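Local coordinates for Lin2004 protein (Listeria innocua, PDB 2HUJ), which is of unknown function but folds as a compact four-helix bundle that represents a family of bacterial proteins, at residues 29-32 and 33-37; 60-63 and 64-68; 87-90 and 91-95; 120-123 and 124-128. One frame throughout, in Å; residues are numbered along the deposited sequence.

Contact 1: residues 29-32 and 33-37; sequences LLLQ and NEKNW
Q32 and N36, one turn apart on helix 16-45 of the four-helix bundle, are tied amide to amide on the buried side of that helix. The Q32 chain leaves with CG anti to the backbone N (chi1 -180°) and then bends at chi2, which turns its amide toward the following turn. There NE2 donates to OD1 of N36 over 2.8 Å; the acceptor lies in the plane of the Q32 amide, whereas NE2 stands 26° from the carbonyl plane of N36, and the two amides are turned 47° against each other. An amide suits both places, since each can donate and accept inside the bundle: ND2 of N36 goes on to OG1 of T101 on helix 88-104. Q32 also touches F59 and A63 of helix 52-81. At the other end of the Q32 amide, OE1 accepts a hydrogen bond from a water 2.8 Å away, and the same water accepts from NZ of K35, whose extended chain runs back past L31. A second water ties together L30, N33 and E34, donating to O of L30 and OE2 of E34 and accepting from ND2 of N33. Y119 of helix 112-137 is the further partner of both side chains, through its O to ND2 of N33 and its OH to OE1 of E34. The water's shortest link is the 2.7 Å to OE2 of E34.

Contact 2: residues 60-63 and 64-68; sequences VDEA and KRCAD
E62 and R65, three residues apart on helix 52-81, form a two-pronged salt bridge along the helix surface. R65 presents the side of its guanidinium: NE donates to OE1 of E62 at 2.9 Å, and NH2 donates to OE2 of E62 at 3.0 Å in an almost straight bond (174°). The second bond lies in the guanidinium plane and uses the syn lone pair of OE2; the first meets OE1 on the syn side but 33° out of the carboxylate plane, the two flat groups being 28° apart. Both chains have CG anti to the backbone N, and bends at chi2 of E62 and chi3 of R65 bring the charged ends alongside. SG of C66 lies 3.4 Å from OE2 of E62. Further out, Q28 of helix 16-45 receives a hydrogen bond from NH2 of R65 through its OE1, so that nitrogen serves both helices. Small A63 and C66 face inward, where A63 allows A102 of helix 88-104 to come close and C66 touches Q28. With each carboxylate oxygen matched to its own N-H, the pair should balance its charges locally, and the shared NH2 probably restrains rotation of the guanidinium as well.

Contact 3: residues 87-90 and 91-95; sequences GELQ and LRQAC
The first turn of helix 88-104 starts at G87, its N-cap residue, and E88 and R92 form an i to i+4 salt bridge just inside that start. The R92 chain, extended from CG to NE, runs beside the equally stretched chain of E88. A single oxygen receives both donors: OE2 of E88 lies at 2.8 Å from NE of R92 and at 3.0 Å from NH2 of R92. It sits in the guanidinium plane at the edge, but the carboxylate is turned 53° from that plane. OE2 offers NE its anti lone pair, while NH2 comes to it from above the carboxylate plane. The other oxygen, OE1, is held by ND2 of N79 on helix 52-81. A negative side chain in a first turn would also be expected to interact well with the helix dipole. With CG beside its backbone N, the extended Q90 chain reaches back to the start of the helix: its OE1 accepts from N of G87 at 2.8 Å, and its NE2 reaches O of Y85 in the preceding loop. Glutamine here, three residues on, is long enough to meet that N-H, which glycine has no side chain to return. On the outer face L89 crosses the Q93 chain: CG of L89 is 3.9 Å from CD of Q93, and CD1 of L89 meets CG of Q93. Inward, L91 packs against V78 of helix 52-81 and T125 and V129 of helix 112-137, A94 touches T125, and C95 meets F70 and L71 of helix 52-81.

Contact 4: residues 120-123 and 124-128; sequences QSTK and YTLTR
This is a run of i to i+4 contacts within helix 112-137, where the Q120 and Y124 side chains lie together on an outer flank and T122 and L126 point into the bundle. Y124 has CG beside its own backbone N (chi1 -61°), which lays the ring back over the preceding turn. O of Q120 sits over one ring face, 3.1 Å above the plane and offset toward the rim, and also accepts from N of Y124. CB of Q120 makes an off-centre CH-pi contact, 4.3 Å from the ring centroid, and the Q120 chain continues alongside the ring until CD comes within 3.6 Å of OH of Y124. A tyrosine fits because its ring can lie against backbone and aliphatic carbon while its hydroxyl stays at the polar margin. Inward, CG2 of T122 packs 3.6 Å from CD1 of L126; OG1 of T122 is hydrogen-bonded to O of A94 on helix 88-104, and L126 meets L30 of helix 16-45. A water bridges OG of S121 and OG1 of T125, at 2.7 Å and 2.8 Å. OG1 of T127 approaches O of K123 at 2.8 Å, while NZ of K123 is hydrogen-bonded to OH of Y119. Mostly apolar branches inward, with OG1 of T122 paired there to a carbonyl, and polar or aromatic groups along the flank make the amphipathic pattern of a bundle helix.

How the contacts relate
Each contact belongs to a different helix of the bundle, and they come in chain order: contact 1 on helix 16-45, contact 2 on helix 52-81, contact 3 on helix 88-104 and contact 4 on helix 112-137. The centres of contacts 1 and 2, 1 and 4, and 3 and 4 are each about 11 Å apart. Contacts 2 and 4 lie on opposite sides of the chain's centre, their centres about 17 Å apart and their nearest atoms about 8 Å apart. Contact 1 touches all three others, L29 reaching C66, C95 and L126, and A67 meets C95 between contacts 2 and 3. The inward residues of the four helices meet in one core, while contacts 2 and 3 also carry salt bridges on its outer side.

Contact 1: residues 29-32 and 33-37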
# COMPACT_ATOMS: atom_id res chain seq x y z
N LEU A 29 0.61 2.04 5.13
CA LEU A 29 0.27 1.54 3.80
C LEU A 29 0.94 0.19 3.46
O LEU A 29 0.31 -0.67 2.84
CB LEU A 29 0.59 2.59 2.74
CG LEU A 29 0.07 2.30 1.33
CD1 LEU A 29 -1.45 2.03 1.30
CD2 LEU A 29 0.41 3.43 0.38
N LEU A 30 2.19 0.03 3.87
CA LEU A 30 2.87 -1.27 3.80
C LEU A 30 2.12 -2.36 4.54
O LEU A 30 1.94 -3.47 4.06
CB LEU A 30 4.28 -1.20 4.32
CG LEU A 30 5.33 -0.63 3.37
CD1 LEU A 30 6.52 -0.17 4.16
CD2 LEU A 30 5.73 -1.74 2.37
N LEU A 31 1.64 -2.02 5.73
CA LEU A 31 0.84 -2.96 6.51
C LEU A 31 -0.47 -3.35 5.81
O LEU A 31 -0.86 -4.54 5.80
CB LEU A 31 0.55 -2.38 7.91
CG LEU A 31 0.07 -3.38 8.95
CD1 LEU A 31 1.23 -4.36 9.31
CD2 LEU A 31 -0.45 -2.70 10.21
N GLN A 32 -1.14 -2.37 5.21
CA GLN A 32 -2.33 -2.66 4.43
C GLN A 32 -2.02 -3.63 3.30
O GLN A 32 -2.80 -4.56 3.03
CB GLN A 32 -2.96 -1.37 3.87
CG GLN A 32 -4.22 -1.61 3.04
CD GLN A 32 -5.37 -2.22 3.85
OE1 GLN A 32 -5.78 -1.64 4.82
NE2 GLN A 32 -5.88 -3.41 3.44
N ASN A 33 -0.92 -3.38 2.62
CA ASN A 33 -0.51 -4.21 1.49
C ASN A 33 -0.34 -5.66 1.96
O ASN A 33 -0.80 -6.60 1.31
CB ASN A 33 0.77 -3.63 0.89
CG ASN A 33 1.16 -4.33 -0.42
OD1 ASN A 33 0.31 -4.51 -1.31
ND2 ASN A 33 2.41 -4.73 -0.53
N GLU A 34 0.30 -5.83 3.12
CA GLU A 34 0.46 -7.14 3.77
C GLU A 34 -0.88 -7.79 4.13
O GLU A 34 -1.05 -8.97 3.93
CB GLU A 34 1.33 -7.06 5.03
CG GLU A 34 2.74 -6.63 4.85
CD GLU A 34 3.54 -7.52 3.92
OE1 GLU A 34 3.21 -8.71 3.76
OE2 GLU A 34 4.54 -7.01 3.38
N LYS A 35 -1.82 -7.00 4.64
CA LYS A 35 -3.15 -7.48 4.97
C LYS A 35 -3.83 -8.04 3.73
O LYS A 35 -4.44 -9.12 3.81
CB LYS A 35 -4.02 -6.37 5.56
CG LYS A 35 -3.70 -5.93 6.95
CD LYS A 35 -4.74 -4.89 7.39
CE LYS A 35 -4.40 -4.19 8.68
NZ LYS A 35 -5.46 -3.16 9.00
N ASN A 36 -3.70 -7.33 2.60
CA ASN A 36 -4.31 -7.79 1.35
C ASN A 36 -3.79 -9.15 0.97
O ASN A 36 -4.54 -10.07 0.60
CB ASN A 36 -4.00 -6.82 0.20
CG ASN A 36 -4.63 -5.43 0.38
OD1 ASN A 36 -5.36 -5.15 1.33
ND2 ASN A 36 -4.32 -4.55 -0.58
N TRP A 37 -2.47 -9.29 1.05
CA TRP A 37 -1.78 -10.52 0.63
C TRP A 37 -2.16 -11.67 1.55
O TRP A 37 -2.44 -12.77 1.10
CB TRP A 37 -0.28 -10.25 0.67
CG TRP A 37 0.60 -11.39 0.29
CD1 TRP A 37 1.56 -11.95 1.06
CD2 TRP A 37 0.65 -12.08 -0.99
NE1 TRP A 37 2.21 -12.94 0.36
CE2 TRP A 37 1.67 -13.05 -0.89
CE3 TRP A 37 -0.08 -11.98 -2.18
CZ2 TRP A 37 1.97 -13.95 -1.94
CZ3 TRP A 37 0.24 -12.86 -3.23
CH2 TRP A 37 1.25 -13.81 -3.10
O HOH W 1 3.83 -4.73 2.08
O HOH W 2 -5.00 -0.89 7.44

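Contact 2: residues 60-63 and 64-68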
# COMPACT_ATOMS: atom_id res chain seq x y z
N VAL A 60 -12.01 -2.40 2.03
CA VAL A 60 -11.58 -1.60 0.89
C VAL A 60 -11.51 -0.10 1.27
O VAL A 60 -10.57 0.60 0.91
CB VAL A 60 -12.44 -1.85 -0.34
CG1 VAL A 60 -12.04 -0.91 -1.48
CG2 VAL A 60 -12.29 -3.32 -0.80
N ASP A 61 -12.51 0.36 2.03
CA ASP A 61 -12.48 1.73 2.55
C ASP A 61 -11.24 2.04 3.40
O ASP A 61 -10.64 3.07 3.26
CB ASP A 61 -13.71 2.02 3.42
CG ASP A 61 -15.01 2.20 2.63
OD1 ASP A 61 -14.99 2.35 1.39
OD2 ASP A 61 -16.07 2.28 3.32
N GLU A 62 -10.87 1.15 4.31
CA GLU A 62 -9.67 1.36 5.13
C GLU A 62 -8.41 1.39 4.22
O GLU A 62 -7.54 2.24 4.39
CB GLU A 62 -9.60 0.27 6.20
CG GLU A 62 -8.25 0.08 6.91
CD GLU A 62 -7.83 1.27 7.72
OE1 GLU A 62 -8.68 2.17 7.97
OE2 GLU A 62 -6.63 1.32 8.11
N ALA A 63 -8.32 0.47 3.26
CA ALA A 63 -7.23 0.53 2.28
C ALA A 63 -7.15 1.87 1.53
O ALA A 63 -6.06 2.45 1.38
CB ALA A 63 -7.33 -0.64 1.28
N LYS A 64 -8.30 2.38 1.12
CA LYS A 64 -8.38 3.68 0.42
C LYS A 64 -7.94 4.83 1.34
O LYS A 64 -7.24 5.73 0.90
CB LYS A 64 -9.81 3.92 -0.06
CG LYS A 64 -10.01 5.18 -0.89
CD LYS A 64 -9.24 5.14 -2.19
CE LYS A 64 -9.89 5.99 -3.27
NZ LYS A 64 -9.68 5.47 -4.67
N ARG A 65 -8.36 4.79 2.60
CA ARG A 65 -7.93 5.79 3.61
C ARG A 65 -6.40 5.76 3.74
O ARG A 65 -5.77 6.81 3.74
CB ARG A 65 -8.60 5.51 4.97
CG ARG A 65 -8.13 6.44 6.11
CD ARG A 65 -8.48 5.89 7.51
NE ARG A 65 -7.55 4.83 7.95
CZ ARG A 65 -6.43 5.03 8.64
NH1 ARG A 65 -6.03 6.25 8.98
NH2 ARG A 65 -5.68 3.99 8.99
N CYS A 66 -5.81 4.56 3.83
CA CYS A 66 -4.37 4.43 3.94
C CYS A 66 -3.72 5.05 2.71
O CYS A 66 -2.71 5.78 2.85
CB CYS A 66 -3.92 2.96 4.09
SG CYS A 66 -4.43 2.18 5.66
N ALA A 67 -4.24 4.75 1.52
CA ALA A 67 -3.59 5.22 0.29
C ALA A 67 -3.69 6.72 0.17
O ALA A 67 -2.71 7.40 -0.14
CB ALA A 67 -4.19 4.54 -0.94
N ASP A 68 -4.88 7.26 0.44
CA ASP A 68 -5.11 8.70 0.30
C ASP A 68 -4.26 9.49 1.31
O ASP A 68 -3.70 10.52 0.97
CB ASP A 68 -6.59 9.06 0.53
CG ASP A 68 -7.53 8.60 -0.62
OD1 ASP A 68 -7.10 8.22 -1.71
OD2 ASP A 68 -8.76 8.65 -0.37

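Contact 3: residues 87-90 and 91-95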
# COMPACT_ATOMS: atom_id res chain seq x y z
N GLY A 87 9.23 9.17 -8.65
CA GLY A 87 8.31 10.25 -8.96
C GLY A 87 6.85 9.94 -8.65
O GLY A 87 6.50 8.92 -8.06
N GLU A 88 5.99 10.85 -9.09
CA GLU A 88 4.59 10.83 -8.75
C GLU A 88 3.84 9.60 -9.27
O GLU A 88 3.08 8.99 -8.54
CB GLU A 88 3.92 12.10 -9.32
CG GLU A 88 2.50 12.18 -9.04
CD GLU A 88 1.88 13.57 -9.21
OE1 GLU A 88 2.60 14.60 -9.23
OE2 GLU A 88 0.65 13.58 -9.34
N LEU A 89 4.02 9.29 -10.55
CA LEU A 89 3.28 8.18 -11.16
C LEU A 89 3.62 6.87 -10.45
O LEU A 89 2.74 6.09 -10.17
CB LEU A 89 3.54 8.07 -12.66
CG LEU A 89 2.72 6.97 -13.35
CD1 LEU A 89 1.20 7.12 -13.20
CD2 LEU A 89 3.11 6.89 -14.81
N GLN A 90 4.88 6.65 -10.15
CA GLN A 90 5.27 5.42 -9.45
C GLN A 90 4.54 5.27 -8.13
O GLN A 90 4.08 4.19 -7.76
CB GLN A 90 6.80 5.45 -9.21
CG GLN A 90 7.70 5.12 -10.43
CD GLN A 90 9.10 5.69 -10.31
OE1 GLN A 90 9.30 6.91 -10.38
NE2 GLN A 90 10.06 4.82 -10.09
N LEU A 91 4.45 6.36 -7.39
CA LEU A 91 3.76 6.33 -6.10
C LEU A 91 2.28 6.12 -6.29
O LEU A 91 1.67 5.36 -5.53
CB LEU A 91 4.02 7.62 -5.33
CG LEU A 91 5.45 7.81 -4.85
CD1 LEU A 91 5.60 9.12 -4.08
CD2 LEU A 91 5.87 6.59 -4.02
N ARG A 92 1.67 6.77 -7.28
CA ARG A 92 0.24 6.59 -7.51
C ARG A 92 -0.08 5.15 -7.91
O ARG A 92 -1.10 4.60 -7.47
CB ARG A 92 -0.28 7.57 -8.56
CG ARG A 92 -0.32 9.02 -8.10
CD ARG A 92 -0.97 9.92 -9.09
NE ARG A 92 -0.96 11.33 -8.68
CZ ARG A 92 -1.74 11.87 -7.76
NH1 ARG A 92 -2.63 11.14 -7.11
NH2 ARG A 92 -1.61 13.16 -7.47
N GLN A 93 0.78 4.55 -8.72
CA GLN A 93 0.57 3.17 -9.15
C GLN A 93 0.71 2.20 -7.99
O GLN A 93 -0.09 1.26 -7.88
CB GLN A 93 1.46 2.80 -10.36
CG GLN A 93 1.08 3.55 -11.59
CD GLN A 93 1.96 3.23 -12.74
OE1 GLN A 93 3.14 3.02 -12.57
NE2 GLN A 93 1.41 3.21 -13.90
N ALA A 94 1.66 2.46 -7.10
CA ALA A 94 1.82 1.66 -5.88
C ALA A 94 0.53 1.66 -5.07
O ALA A 94 0.06 0.60 -4.60
CB ALA A 94 3.00 2.16 -5.05
N CYS A 95 -0.11 2.83 -4.98
CA CYS A 95 -1.39 2.99 -4.29
C CYS A 95 -2.57 2.34 -5.01
O CYS A 95 -3.41 1.70 -4.40
CB CYS A 95 -1.68 4.48 -4.05
SG CYS A 95 -0.53 5.18 -2.80

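Contact 4: residues 120-123 and 124-128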
# COMPACT_ATOMS: atom_id res chain seq x y z
N GLN A 120 4.05 -7.37 -4.64
CA GLN A 120 5.50 -7.13 -4.53
C GLN A 120 5.90 -5.75 -5.04
O GLN A 120 6.78 -5.10 -4.45
CB GLN A 120 6.28 -8.21 -5.27
CG GLN A 120 6.20 -9.54 -4.55
CD GLN A 120 7.12 -10.62 -5.06
OE1 GLN A 120 7.30 -10.81 -6.28
NE2 GLN A 120 7.66 -11.41 -4.12
N SER A 121 5.27 -5.30 -6.12
CA SER A 121 5.59 -3.99 -6.68
C SER A 121 5.37 -2.90 -5.62
O SER A 121 6.22 -2.04 -5.39
CB SER A 121 4.73 -3.71 -7.92
OG SER A 121 4.97 -2.40 -8.41
N THR A 122 4.21 -2.92 -4.98
CA THR A 122 3.94 -2.00 -3.89
C THR A 122 4.92 -2.10 -2.76
O THR A 122 5.42 -1.08 -2.25
CB THR A 122 2.50 -2.19 -3.37
OG1 THR A 122 1.59 -1.89 -4.43
CG2 THR A 122 2.24 -1.26 -2.21
N LYS A 123 5.21 -3.33 -2.36
CA LYS A 123 6.13 -3.54 -1.27
C LYS A 123 7.50 -2.95 -1.58
O LYS A 123 8.09 -2.30 -0.73
CB LYS A 123 6.24 -5.04 -0.95
CG LYS A 123 7.18 -5.35 0.23
CD LYS A 123 7.01 -6.78 0.83
CE LYS A 123 7.29 -7.90 -0.15
NZ LYS A 123 7.26 -9.28 0.51
N TYR A 124 7.97 -3.17 -2.79
CA TYR A 124 9.26 -2.62 -3.26
C TYR A 124 9.31 -1.11 -3.22
O TYR A 124 10.21 -0.52 -2.62
CB TYR A 124 9.64 -3.18 -4.63
CG TYR A 124 9.82 -4.69 -4.67
CD1 TYR A 124 10.09 -5.44 -3.49
CD2 TYR A 124 9.72 -5.39 -5.85
CE1 TYR A 124 10.20 -6.84 -3.53
CE2 TYR A 124 9.87 -6.77 -5.91
CZ TYR A 124 10.11 -7.49 -4.75
OH TYR A 124 10.24 -8.86 -4.87
N THR A 125 8.31 -0.48 -3.78
CA THR A 125 8.27 0.98 -3.86
C THR A 125 8.18 1.60 -2.47
O THR A 125 8.89 2.56 -2.16
CB THR A 125 7.09 1.42 -4.72
OG1 THR A 125 7.26 0.92 -6.07
CG2 THR A 125 6.94 2.95 -4.74
N LEU A 126 7.30 1.07 -1.63
CA LEU A 126 7.06 1.69 -0.32
C LEU A 126 8.19 1.38 0.65
O LEU A 126 8.51 2.21 1.53
CB LEU A 126 5.71 1.23 0.25
CG LEU A 126 4.48 1.66 -0.53
CD1 LEU A 126 3.24 1.20 0.15
CD2 LEU A 126 4.44 3.14 -0.79
N THR A 127 8.82 0.21 0.52
CA THR A 127 9.98 -0.07 1.37
C THR A 127 11.13 0.87 1.00
O THR A 127 11.87 1.31 1.87
CB THR A 127 10.42 -1.55 1.38
OG1 THR A 127 10.76 -1.98 0.06
CG2 THR A 127 9.36 -2.43 1.92
N ARG A 128 11.25 1.22 -0.28
CA ARG A 128 12.30 2.15 -0.71
C ARG A 128 12.06 3.51 -0.04
O ARG A 128 13.00 4.12 0.48
CB ARG A 128 12.37 2.24 -2.23
CG ARG A 128 13.28 3.36 -2.77
CD ARG A 128 13.58 3.17 -4.27
NE ARG A 128 14.55 2.10 -4.51
O HOH W 3 4.88 -0.07 -7.08